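Side-chain contact in mandelate racemase/muconate lactonizing protein (Thermobispora bispora, PDB 3VC5), which probably dehydrates D-glucarate to 5-dehydro-4-deoxy-D-glucarate with the help of magnesium, as a member of the enolase superfamily: residues Arg148-Ala151 / Asp152-Gly155. Residues are numbered along the deposited sequence; the frame is centred on the assembly and turned at random.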
ATOM      1  N   ARG A 148       8.324  14.668 -14.161  1.00 33.13           N
ATOM      2  CA  ARG A 148       8.584  13.219 -14.063  1.00 30.74           C
ATOM      3  C   ARG A 148       7.379  12.419 -14.550  1.00 27.73           C
ATOM      4  O   ARG A 148       6.243  12.884 -14.422  1.00 27.67           O
ATOM      5  CB  ARG A 148       8.852  12.793 -12.605  1.00 31.91           C
ATOM      6  CG  ARG A 148       9.792  13.706 -11.782  1.00 41.46           C
ATOM      7  CD  ARG A 148      11.159  13.769 -12.373  1.00 50.61           C
ATOM      8  NE  ARG A 148      11.742  12.445 -12.355  1.00 50.84           N
ATOM      9  CZ  ARG A 148      13.012  12.160 -12.077  1.00 43.62           C
ATOM     10  NH1 ARG A 148      13.903  13.096 -11.770  1.00 46.14           N
ATOM     11  NH2 ARG A 148      13.376  10.900 -12.095  1.00 38.38           N
ATOM     12  N   PRO A 149       7.608  11.207 -15.085  1.00 28.07           N
ATOM     13  CA  PRO A 149       6.476  10.340 -15.425  1.00 26.93           C
ATOM     14  C   PRO A 149       5.728   9.927 -14.168  1.00 25.42           C
ATOM     15  O   PRO A 149       6.314   9.883 -13.069  1.00 25.00           O
ATOM     16  CB  PRO A 149       7.149   9.093 -16.016  1.00 25.27           C
ATOM     17  CG  PRO A 149       8.552   9.091 -15.427  1.00 29.92           C
ATOM     18  CD  PRO A 149       8.908  10.548 -15.307  1.00 29.61           C
ATOM     19  N   VAL A 150       4.448   9.621 -14.308  1.00 24.36           N
ATOM     20  CA  VAL A 150       3.651   9.136 -13.162  1.00 22.22           C
ATOM     21  C   VAL A 150       4.335   7.917 -12.508  1.00 21.76           C
ATOM     22  O   VAL A 150       4.271   7.761 -11.286  1.00 23.78           O
ATOM     23  CB  VAL A 150       2.196   8.831 -13.612  1.00 21.84           C
ATOM     24  CG1 VAL A 150       1.435   7.983 -12.565  1.00 22.82           C
ATOM     25  CG2 VAL A 150       1.462  10.175 -13.787  1.00 24.17           C
ATOM     26  N   ALA A 151       4.973   7.043 -13.296  1.00 24.13           N
ATOM     27  CA  ALA A 151       5.700   5.897 -12.700  1.00 26.20           C
ATOM     28  C   ALA A 151       6.666   6.317 -11.583  1.00 25.53           C
ATOM     29  O   ALA A 151       6.862   5.576 -10.610  1.00 25.32           O
ATOM     30  CB  ALA A 151       6.452   5.080 -13.776  1.00 26.88           C
ATOM     31  N   ASP A 152       7.262   7.499 -11.703  1.00 24.56           N
ATOM     32  CA  ASP A 152       8.195   8.005 -10.672  1.00 25.80           C
ATOM     33  C   ASP A 152       7.492   8.384  -9.352  1.00 28.31           C
ATOM     34  O   ASP A 152       8.134   8.395  -8.283  1.00 36.28           O
ATOM     35  CB  ASP A 152       9.011   9.195 -11.189  1.00 26.12           C
ATOM     36  CG  ASP A 152      10.209   8.774 -12.006  1.00 29.21           C
ATOM     37  OD1 ASP A 152      10.518   7.546 -12.075  1.00 29.42           O
ATOM     38  OD2 ASP A 152      10.842   9.678 -12.593  1.00 29.75           O
ATOM     39  N   LEU A 153       6.195   8.713  -9.421  1.00 26.66           N
ATOM     40  CA  LEU A 153       5.382   8.978  -8.226  1.00 28.89           C
ATOM     41  C   LEU A 153       5.014   7.688  -7.506  1.00 30.85           C
ATOM     42  O   LEU A 153       4.486   7.721  -6.405  1.00 33.81           O
ATOM     43  CB  LEU A 153       4.105   9.755  -8.575  1.00 25.91           C
ATOM     44  CG  LEU A 153       4.334  10.986  -9.490  1.00 27.02           C
ATOM     45  CD1 LEU A 153       2.980  11.589  -9.928  1.00 26.58           C
ATOM     46  CD2 LEU A 153       5.223  12.033  -8.801  1.00 30.01           C
ATOM     47  N   LEU A 154       5.267   6.559  -8.154  1.00 26.67           N
ATOM     48  CA  LEU A 154       4.896   5.256  -7.624  1.00 26.02           C
ATOM     49  C   LEU A 154       6.137   4.422  -7.350  1.00 27.66           C
ATOM     50  O   LEU A 154       6.041   3.192  -7.211  1.00 27.91           O
ATOM     51  CB  LEU A 154       3.992   4.531  -8.644  1.00 26.21           C
ATOM     52  CG  LEU A 154       2.676   5.243  -9.016  1.00 28.38           C
ATOM     53  CD1 LEU A 154       1.962   4.494 -10.126  1.00 26.69           C
ATOM     54  CD2 LEU A 154       1.764   5.380  -7.795  1.00 31.00           C
ATOM     55  N   GLY A 155       7.306   5.073  -7.283  1.00 27.57           N
ATOM     56  CA  GLY A 155       8.536   4.369  -6.927  1.00 26.61           C
ATOM     57  C   GLY A 155       9.514   4.137  -8.075  1.00 26.66           C
ATOM     58  O   GLY A 155      10.601   3.551  -7.865  1.00 25.89           O
TER
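R148 reaches round the start of a short helical turn and grips the carboxylate of D152 side-on, with NE and NH2 each 2.9 Å from OD2. That single oxygen lies in the guanidinium plane, yet the two flat groups are turned 51° apart: NE comes in on the anti side of OD2, NH2 from above the carboxylate plane. Bends at chi2 and chi3 (both -62°) fold the arginine chain back so that its NE edge faces the acid. Alongside, CD of the P149 ring comes within 3.4 Å of the same OD2 of D152. Were R148 an alanine, the D152 carboxylate would probably lose its countercharge and be freer to turn, and D91 of the second subunit would lose its salt bridge to NH2.

The inner side is closely packed: buried V150 lies on H352 of helix 344-355, while A151 gives its backbone N to ND1 of that histidine and sets its methyl on A356. V150 CG2 touches L153 CD1 only loosely, at 4.4 Å. On the outer side the partly exposed R148 and D152 are held by charge and by Y93 of the second subunit. Three successive i to i+3 bonds, D152 N to P149 O, L153 N to V150 O and L154 N to A151 O, are consistent with a short, 3-10-like turn, which follows helix 123-146 and precedes strand 161-169 of the barrel domain.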